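Local coordinates for protein carbohydrate kinase, FGGY (Novosphingobium aromaticivorans, PDB 3H6E) that probably acts as a carbohydrate kinase of the FGGY type, passing a phosphate group to a sugar or related polyol, at residues A[184-187]-A[188-191]; A[121-125]-A[126-130]; A[285-288]-A[289-293]. All coordinates share one frame; numbering follows the deposited sequence.

Contact 1 (A[184-187]-A[188-191]); sequences DFSP and MAKR
Lys190 lays its side chain back over the residues that lead into its own helix, ending on Asp184. With chi1 at -74° the chain sets out beside the backbone N, and extended torsions beyond CG let it span the whole turn. Lys190 CB starts 3.6 Å from Pro187 O, and CG passes Ser186 O and the CB of Phe185. CD continues past the carbonyl oxygens of Ser186 and Phe185, after which CE comes up to Phe185 O and Asp184 OD1. At the tip, Lys190 NZ stands 2.8 Å from Asp184 OD2 in a salt bridge whose hydrogen bond is weak; the two side chains cross at about a right angle. Phe185 N comes to the other carboxylate oxygen, Asp184 OD1, from the anti side, tilted 29° out of the carboxylate plane, which probably helps fix the rotation of the acid.

At the start of the helix, Ser186 OG takes a weak bond from Ala189 N at 3.3 Å, while its stronger partner is Asp176 O. Helical bonding begins at once, Lys190 N reaching Ser186 O at 3.1 Å and Arg191 N reaching Pro187 O at 2.9 Å. The arrangement is a serine N-cap followed by proline in the first helical turn, here joining strand 184-185 to helix 187-191.

Contact 2 (A[121-125]-A[126-130]); sequences PALPD and GLNIG
Leu123 and Leu127 share nearly the same torsions, chi1 -66° and -73°, each placing CG beside its own backbone N, and from there Leu123, just before a type II' beta turn from Pro124 to Leu127, meets Leu127 at its end. The CB atoms of Leu123 and Leu127 are 3.5 Å apart, the side chains cross at about a right angle, and Leu123 CD1 also lies against Leu127 CB. Leu127 CD1 reaches on to the ring of Pro124, 4.0 Å from its CD. This apolar group occupies one flank of the loop between helix 115-118 and helix 129-139, with Tyr96 touching Leu127 and His174 touching Leu123.

The turn itself is closed by Leu127 N, which donates to Pro124 O at 3.2 Å. Asp125 carries the positive phi of 54° that this turn requires at its second position, an unusual duty for a residue with a side chain, and Gly126 follows it.

Further along, the amide of Asn128 reaches back between the two limbs, Asn128 CG lying 3.7 Å from Pro121 O and 3.8 Å from Leu123 N. Replacing Asn128 by an alanine would remove that amide and is likely to leave Pro121 O and Leu123 N without the polar group that faces them, opening a gap between the limbs. A water sits inside the bend, accepting from Asn128 N at 2.9 Å; it lies 2.7 Å from Leu123 O and 2.6 Å from Asp125 O, with more acceptors around it than it has protons to give.

Contact 3 (A[285-288]-A[289-293]); sequences NVDV and HGRPV
Asp287 turns its carboxylate across the hairpin end and overlaps Arg291, Asp287 OD2 lying 3.1 Å from Arg291 CB. A chi1 of 65° puts the acid between its own backbone N and carbonyl carbon, and from there Asp287 OD1 accepts from Arg291 N at 2.8 Å, the donor standing above the carboxylate plane. Asp287 OD2 also forms a salt bridge to Arg291 NE at 3.2 Å, with a weak hydrogen bond and the two flat groups 36° apart. The arginine's firmer polar partner is elsewhere: NH1 donates to Pro267 O.

The backbone follows the classical plan of a type I turn with a G1 beta bulge. Gly290 N bonds Asp287 O at 2.7 Å, and Asp287 N bonds Arg291 O at 2.9 Å. Gly290 takes a positive phi, at which a CB would jam against the preceding carbonyl oxygen; Val286 CG1 rests 3.2 Å from Gly290 CA. Beyond the turn, Asn285 and Val293 form an antiparallel hydrogen-bonded pair, Val293 N reaching Asn285 O at 2.6 Å.

The hairpin thus joins strand 282-286, outermost in its mixed sheet within this chain, to strand 292-298. Asn285 and Val293 touch Met264 of strand 261-266, whereas Val286 packs on Val168 and Val288 on Thr169, both of helix 168-171.

Three short local contacts illustrate how turns of one chain can lie close in space without touching. Contacts 1 and 2 have centres about 16 Å apart and nearest atoms about 5 Å apart, and Asp176 bridges them: its carbonyl oxygen binds Ser186 in contact 1, while it also touches Asn128 in contact 2. Helix 115-118, which leads into 121-125, packs on Ser186 and Pro187. Contact 3 belongs to the C-terminal FGGY region; its centre is about 17 Å from that of contact 1 and about 19 Å from that of contact 2, its nearest atoms about 7 and 8 Å away. Through helix 168-171 it meets the N-terminal region, consistent with the two-domain build of FGGY kinases.

Contact 1 (A[184-187]-A[188-191])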
ATOM      1  N   ASP A 184     -12.072   6.341  14.989  1.00 24.89           N
ATOM      2  CA  ASP A 184     -11.615   7.447  15.818  1.00 24.68           C
ATOM      3  C   ASP A 184     -10.163   7.191  16.205  1.00 22.85           C
ATOM      4  O   ASP A 184      -9.640   6.102  15.973  1.00 23.28           O
ATOM      5  CB  ASP A 184     -12.487   7.556  17.074  1.00 24.14           C
ATOM      6  CG  ASP A 184     -12.419   8.930  17.728  1.00 24.44           C
ATOM      7  OD1 ASP A 184     -11.498   9.710  17.400  1.00 25.45           O
ATOM      8  OD2 ASP A 184     -13.294   9.233  18.568  1.00 23.52           O
ATOM      9  N   PHE A 185      -9.508   8.188  16.787  1.00 23.53           N
ATOM     10  CA  PHE A 185      -8.150   7.998  17.277  1.00 22.99           C
ATOM     11  C   PHE A 185      -8.125   6.891  18.323  1.00 21.75           C
ATOM     12  O   PHE A 185      -9.130   6.621  18.981  1.00 21.60           O
ATOM     13  CB  PHE A 185      -7.605   9.291  17.880  1.00 23.01           C
ATOM     14  CG  PHE A 185      -7.227  10.328  16.860  1.00 22.10           C
ATOM     15  CD1 PHE A 185      -8.073  11.390  16.587  1.00 22.22           C
ATOM     16  CD2 PHE A 185      -6.018  10.249  16.187  1.00 22.09           C
ATOM     17  CE1 PHE A 185      -7.726  12.352  15.659  1.00 23.00           C
ATOM     18  CE2 PHE A 185      -5.662  11.205  15.255  1.00 23.68           C
ATOM     19  CZ  PHE A 185      -6.520  12.260  14.990  1.00 25.16           C
ATOM     20  N   SER A 186      -6.974   6.249  18.475  1.00 20.37           N
ATOM     21  CA  SER A 186      -6.828   5.188  19.460  1.00 22.51           C
ATOM     22  C   SER A 186      -6.794   5.739  20.887  1.00 25.60           C
ATOM     23  O   SER A 186      -6.455   6.907  21.106  1.00 25.11           O
ATOM     24  CB  SER A 186      -5.563   4.377  19.186  1.00 23.59           C
ATOM     25  OG  SER A 186      -4.414   5.200  19.232  1.00 23.87           O
ATOM     26  N   PRO A 187      -7.157   4.896  21.864  1.00 25.62           N
ATOM     27  CA  PRO A 187      -7.048   5.275  23.273  1.00 24.80           C
ATOM     28  C   PRO A 187      -5.683   5.884  23.560  1.00 26.11           C
ATOM     29  O   PRO A 187      -5.596   6.908  24.238  1.00 28.50           O
ATOM     30  CB  PRO A 187      -7.181   3.936  23.996  1.00 24.54           C
ATOM     31  CG  PRO A 187      -8.035   3.116  23.102  1.00 25.60           C
ATOM     32  CD  PRO A 187      -7.730   3.549  21.692  1.00 25.59           C
HETATM   33  N   MSE A 188      -4.633   5.262  23.036  1.00 25.16           N
HETATM   34  CA  MSE A 188      -3.268   5.712  23.285  1.00 27.37           C
HETATM   35  C   MSE A 188      -3.008   7.127  22.780  1.00 27.38           C
HETATM   36  O   MSE A 188      -2.512   7.974  23.519  1.00 27.24           O
HETATM   37  CB  MSE A 188      -2.253   4.760  22.650  1.00 26.22           C
HETATM   38  CG  MSE A 188      -0.815   5.208  22.860  1.00 28.49           C
HETATM   39 SE   MSE A 188       0.485   4.334  21.699  1.00 38.58          SE
HETATM   40  CE  MSE A 188      -0.158   4.974  19.970  1.00 26.82           C
ATOM     41  N   ALA A 189      -3.333   7.372  21.515  1.00 26.89           N
ATOM     42  CA  ALA A 189      -3.077   8.671  20.901  1.00 26.67           C
ATOM     43  C   ALA A 189      -3.829   9.789  21.619  1.00 25.79           C
ATOM     44  O   ALA A 189      -3.359  10.924  21.685  1.00 25.48           O
ATOM     45  CB  ALA A 189      -3.441   8.642  19.427  1.00 23.73           C
ATOM     46  N   LYS A 190      -5.002   9.461  22.149  1.00 25.69           N
ATOM     47  CA  LYS A 190      -5.785  10.422  22.919  1.00 26.83           C
ATOM     48  C   LYS A 190      -5.120  10.657  24.273  1.00 27.53           C
ATOM     49  O   LYS A 190      -4.866  11.795  24.668  1.00 25.41           O
ATOM     50  CB  LYS A 190      -7.218   9.920  23.107  1.00 22.65           C
ATOM     51  CG  LYS A 190      -8.064  10.023  21.852  1.00 24.71           C
ATOM     52  CD  LYS A 190      -9.422   9.356  22.013  1.00 22.46           C
ATOM     53  CE  LYS A 190     -10.313   9.679  20.816  1.00 23.43           C
ATOM     54  NZ  LYS A 190     -11.599   8.925  20.821  1.00 24.53           N
ATOM     55  N   ARG A 191      -4.827   9.557  24.958  1.00 25.43           N
ATOM     56  CA  ARG A 191      -4.197   9.564  26.273  1.00 27.87           C
ATOM     57  C   ARG A 191      -2.953  10.459  26.329  1.00 28.92           C
ATOM     58  O   ARG A 191      -2.794  11.268  27.249  1.00 25.04           O
ATOM     59  CB  ARG A 191      -3.804   8.132  26.631  1.00 29.38           C
ATOM     60  CG  ARG A 191      -4.102   7.723  28.048  1.00 29.89           C
ATOM     61  CD  ARG A 191      -3.516   6.350  28.324  1.00 32.31           C
ATOM     62  NE  ARG A 191      -2.067   6.335  28.133  1.00 33.62           N
ATOM     63  CZ  ARG A 191      -1.435   5.584  27.241  1.00 32.31           C
ATOM     64  NH1 ARG A 191      -2.118   4.767  26.451  1.00 33.27           N
ATOM     65  NH2 ARG A 191      -0.117   5.643  27.142  1.00 33.36           N
TER

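Contact 2 (A[121-125]-A[126-130])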
ATOM      1  N   PRO A 121       0.038  -3.404  13.884  1.00 23.27           N
ATOM      2  CA  PRO A 121       1.021  -4.322  14.466  1.00 23.04           C
ATOM      3  C   PRO A 121       2.309  -3.589  14.811  1.00 23.98           C
ATOM      4  O   PRO A 121       2.595  -2.551  14.216  1.00 24.16           O
ATOM      5  CB  PRO A 121       1.294  -5.318  13.325  1.00 23.87           C
ATOM      6  CG  PRO A 121       0.380  -4.917  12.182  1.00 22.52           C
ATOM      7  CD  PRO A 121       0.024  -3.488  12.418  1.00 21.71           C
ATOM      8  N   ALA A 122       3.075  -4.124  15.758  1.00 26.14           N
ATOM      9  CA  ALA A 122       4.379  -3.560  16.087  1.00 25.18           C
ATOM     10  C   ALA A 122       5.302  -3.696  14.887  1.00 25.03           C
ATOM     11  O   ALA A 122       5.550  -4.799  14.408  1.00 24.31           O
ATOM     12  CB  ALA A 122       4.978  -4.257  17.298  1.00 24.83           C
ATOM     13  N   LEU A 123       5.804  -2.569  14.401  1.00 26.03           N
ATOM     14  CA  LEU A 123       6.705  -2.566  13.261  1.00 24.28           C
ATOM     15  C   LEU A 123       8.006  -1.854  13.618  1.00 25.74           C
ATOM     16  O   LEU A 123       8.021  -0.973  14.476  1.00 26.72           O
ATOM     17  CB  LEU A 123       6.033  -1.908  12.055  1.00 23.03           C
ATOM     18  CG  LEU A 123       4.831  -2.666  11.487  1.00 23.94           C
ATOM     19  CD1 LEU A 123       4.081  -1.826  10.466  1.00 22.79           C
ATOM     20  CD2 LEU A 123       5.258  -4.003  10.882  1.00 22.26           C
ATOM     21  N   PRO A 124       9.105  -2.250  12.963  1.00 24.42           N
ATOM     22  CA  PRO A 124      10.445  -1.701  13.203  1.00 25.12           C
ATOM     23  C   PRO A 124      10.601  -0.244  12.765  1.00 26.26           C
ATOM     24  O   PRO A 124       9.838   0.256  11.938  1.00 25.43           O
ATOM     25  CB  PRO A 124      11.350  -2.596  12.344  1.00 23.44           C
ATOM     26  CG  PRO A 124      10.555  -3.830  12.086  1.00 25.05           C
ATOM     27  CD  PRO A 124       9.134  -3.373  12.012  1.00 24.61           C
ATOM     28  N   ASP A 125      11.599   0.424  13.334  1.00 27.50           N
ATOM     29  CA  ASP A 125      11.951   1.782  12.943  1.00 26.58           C
ATOM     30  C   ASP A 125      10.751   2.731  13.011  1.00 27.12           C
ATOM     31  O   ASP A 125      10.083   2.829  14.043  1.00 26.49           O
ATOM     32  CB  ASP A 125      12.575   1.768  11.547  1.00 27.54           C
ATOM     33  CG  ASP A 125      13.607   0.662  11.386  1.00 28.75           C
ATOM     34  OD1 ASP A 125      13.388  -0.244  10.559  1.00 28.56           O
ATOM     35  OD2 ASP A 125      14.632   0.685  12.102  1.00 28.15           O
ATOM     36  N   GLY A 126      10.479   3.422  11.908  1.00 27.38           N
ATOM     37  CA  GLY A 126       9.425   4.419  11.879  1.00 26.48           C
ATOM     38  C   GLY A 126       8.139   3.981  11.202  1.00 24.00           C
ATOM     39  O   GLY A 126       7.257   4.806  10.956  1.00 23.39           O
ATOM     40  N   LEU A 127       8.024   2.687  10.907  1.00 24.35           N
ATOM     41  CA  LEU A 127       6.844   2.158  10.219  1.00 24.19           C
ATOM     42  C   LEU A 127       5.543   2.453  10.966  1.00 21.47           C
ATOM     43  O   LEU A 127       4.496   2.651  10.351  1.00 20.49           O
ATOM     44  CB  LEU A 127       6.995   0.660   9.945  1.00 23.76           C
ATOM     45  CG  LEU A 127       7.982   0.311   8.825  1.00 25.97           C
ATOM     46  CD1 LEU A 127       8.243  -1.182   8.768  1.00 22.21           C
ATOM     47  CD2 LEU A 127       7.488   0.822   7.474  1.00 25.83           C
ATOM     48  N   ASN A 128       5.617   2.468  12.292  1.00 22.85           N
ATOM     49  CA  ASN A 128       4.535   2.992  13.113  1.00 22.34           C
ATOM     50  C   ASN A 128       4.781   4.475  13.361  1.00 22.59           C
ATOM     51  O   ASN A 128       5.822   4.852  13.895  1.00 22.37           O
ATOM     52  CB  ASN A 128       4.464   2.258  14.453  1.00 22.10           C
ATOM     53  CG  ASN A 128       4.015   0.816  14.312  1.00 23.40           C
ATOM     54  OD1 ASN A 128       3.031   0.524  13.633  1.00 24.30           O
ATOM     55  ND2 ASN A 128       4.726  -0.093  14.969  1.00 22.77           N
ATOM     56  N   ILE A 129       3.835   5.322  12.974  1.00 22.12           N
ATOM     57  CA  ILE A 129       4.008   6.754  13.195  1.00 23.84           C
ATOM     58  C   ILE A 129       4.159   7.070  14.688  1.00 24.09           C
ATOM     59  O   ILE A 129       4.943   7.942  15.072  1.00 25.18           O
ATOM     60  CB  ILE A 129       2.873   7.575  12.560  1.00 22.61           C
ATOM     61  CG1 ILE A 129       3.105   7.704  11.049  1.00 23.59           C
ATOM     62  CG2 ILE A 129       2.792   8.951  13.199  1.00 21.69           C
ATOM     63  CD1 ILE A 129       1.899   8.220  10.270  1.00 21.77           C
ATOM     64  N   GLY A 130       3.425   6.341  15.522  1.00 22.73           N
ATOM     65  CA  GLY A 130       3.523   6.494  16.964  1.00 24.55           C
ATOM     66  C   GLY A 130       4.952   6.422  17.477  1.00 25.54           C
ATOM     67  O   GLY A 130       5.354   7.212  18.333  1.00 25.14           O
TER
HETATM   68  O   HOH W   1       7.715   1.676  14.107  1.00 22.68           O

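Contact 3 (A[285-288]-A[289-293])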
ATOM      1  N   ASN A 285      -6.273  -1.692   7.614  1.00 22.00           N
ATOM      2  CA  ASN A 285      -6.217  -0.383   6.994  1.00 21.37           C
ATOM      3  C   ASN A 285      -7.609   0.222   6.952  1.00 21.23           C
ATOM      4  O   ASN A 285      -8.569  -0.379   7.431  1.00 20.54           O
ATOM      5  CB  ASN A 285      -5.636  -0.484   5.584  1.00 21.74           C
ATOM      6  CG  ASN A 285      -4.177  -0.912   5.585  1.00 23.83           C
ATOM      7  OD1 ASN A 285      -3.344  -0.307   6.264  1.00 23.23           O
ATOM      8  ND2 ASN A 285      -3.862  -1.960   4.826  1.00 21.03           N
ATOM      9  N   VAL A 286      -7.710   1.411   6.374  1.00 20.59           N
ATOM     10  CA  VAL A 286      -8.965   2.139   6.316  1.00 21.40           C
ATOM     11  C   VAL A 286      -9.120   2.720   4.920  1.00 23.74           C
ATOM     12  O   VAL A 286      -8.144   3.187   4.332  1.00 24.68           O
ATOM     13  CB  VAL A 286      -8.976   3.285   7.348  1.00 23.58           C
ATOM     14  CG1 VAL A 286     -10.139   4.211   7.104  1.00 24.58           C
ATOM     15  CG2 VAL A 286      -9.028   2.725   8.764  1.00 22.97           C
ATOM     16  N   ASP A 287     -10.333   2.681   4.376  1.00 23.18           N
ATOM     17  CA  ASP A 287     -10.565   3.267   3.058  1.00 22.90           C
ATOM     18  C   ASP A 287     -10.875   4.758   3.159  1.00 24.04           C
ATOM     19  O   ASP A 287     -11.014   5.298   4.257  1.00 22.24           O
ATOM     20  CB  ASP A 287     -11.656   2.517   2.283  1.00 24.11           C
ATOM     21  CG  ASP A 287     -13.026   2.612   2.931  1.00 26.32           C
ATOM     22  OD1 ASP A 287     -13.281   3.558   3.705  1.00 27.80           O
ATOM     23  OD2 ASP A 287     -13.861   1.731   2.649  1.00 27.30           O
ATOM     24  N   VAL A 288     -10.975   5.420   2.011  1.00 24.43           N
ATOM     25  CA  VAL A 288     -11.203   6.862   1.990  1.00 24.07           C
ATOM     26  C   VAL A 288     -12.502   7.240   2.697  1.00 25.05           C
ATOM     27  O   VAL A 288     -12.720   8.405   3.025  1.00 27.19           O
ATOM     28  CB  VAL A 288     -11.211   7.415   0.557  1.00 25.18           C
ATOM     29  CG1 VAL A 288      -9.876   7.149  -0.114  1.00 24.47           C
ATOM     30  CG2 VAL A 288     -12.356   6.804  -0.237  1.00 24.84           C
ATOM     31  N   HIS A 289     -13.352   6.244   2.935  1.00 26.20           N
ATOM     32  CA  HIS A 289     -14.618   6.454   3.631  1.00 28.33           C
ATOM     33  C   HIS A 289     -14.503   6.161   5.120  1.00 27.49           C
ATOM     34  O   HIS A 289     -15.472   6.310   5.860  1.00 30.09           O
ATOM     35  CB  HIS A 289     -15.719   5.573   3.031  1.00 29.83           C
ATOM     36  CG  HIS A 289     -16.081   5.928   1.625  1.00 31.59           C
ATOM     37  ND1 HIS A 289     -15.487   5.334   0.532  1.00 30.46           N
ATOM     38  CD2 HIS A 289     -16.976   6.818   1.132  1.00 31.80           C
ATOM     39  CE1 HIS A 289     -16.001   5.841  -0.575  1.00 35.71           C
ATOM     40  NE2 HIS A 289     -16.906   6.745  -0.238  1.00 35.90           N
ATOM     41  N   GLY A 290     -13.327   5.728   5.559  1.00 25.41           N
ATOM     42  CA  GLY A 290     -13.120   5.416   6.962  1.00 26.39           C
ATOM     43  C   GLY A 290     -13.517   3.996   7.332  1.00 26.23           C
ATOM     44  O   GLY A 290     -13.404   3.595   8.490  1.00 24.52           O
ATOM     45  N   ARG A 291     -13.985   3.238   6.345  1.00 26.18           N
ATOM     46  CA  ARG A 291     -14.364   1.842   6.551  1.00 25.94           C
ATOM     47  C   ARG A 291     -13.139   0.933   6.634  1.00 23.69           C
ATOM     48  O   ARG A 291     -12.212   1.047   5.830  1.00 23.99           O
ATOM     49  CB  ARG A 291     -15.294   1.369   5.428  1.00 26.81           C
ATOM     50  CG  ARG A 291     -16.777   1.651   5.667  1.00 28.59           C
ATOM     51  CD  ARG A 291     -17.573   1.609   4.359  1.00 34.16           C
ATOM     52  NE  ARG A 291     -16.849   0.927   3.283  1.00 34.68           N
ATOM     53  CZ  ARG A 291     -16.906  -0.381   3.038  1.00 34.05           C
ATOM     54  NH1 ARG A 291     -17.661  -1.175   3.789  1.00 34.64           N
ATOM     55  NH2 ARG A 291     -16.202  -0.899   2.036  1.00 32.15           N
ATOM     56  N   PRO A 292     -13.129   0.020   7.613  1.00 22.41           N
ATOM     57  CA  PRO A 292     -11.989  -0.887   7.789  1.00 22.36           C
ATOM     58  C   PRO A 292     -11.656  -1.702   6.537  1.00 22.03           C
ATOM     59  O   PRO A 292     -12.542  -2.202   5.842  1.00 20.36           O
ATOM     60  CB  PRO A 292     -12.447  -1.806   8.926  1.00 22.06           C
ATOM     61  CG  PRO A 292     -13.417  -0.980   9.700  1.00 21.56           C
ATOM     62  CD  PRO A 292     -14.132  -0.136   8.679  1.00 22.44           C
ATOM     63  N   VAL A 293     -10.361  -1.819   6.266  1.00 22.28           N
ATOM     64  CA  VAL A 293      -9.851  -2.580   5.138  1.00 21.02           C
ATOM     65  C   VAL A 293      -8.981  -3.717   5.653  1.00 21.11           C
ATOM     66  O   VAL A 293      -7.768  -3.555   5.808  1.00 19.86           O
ATOM     67  CB  VAL A 293      -9.010  -1.691   4.214  1.00 20.99           C
ATOM     68  CG1 VAL A 293      -8.330  -2.522   3.129  1.00 20.25           C
ATOM     69  CG2 VAL A 293      -9.868  -0.584   3.615  1.00 20.52           C
TER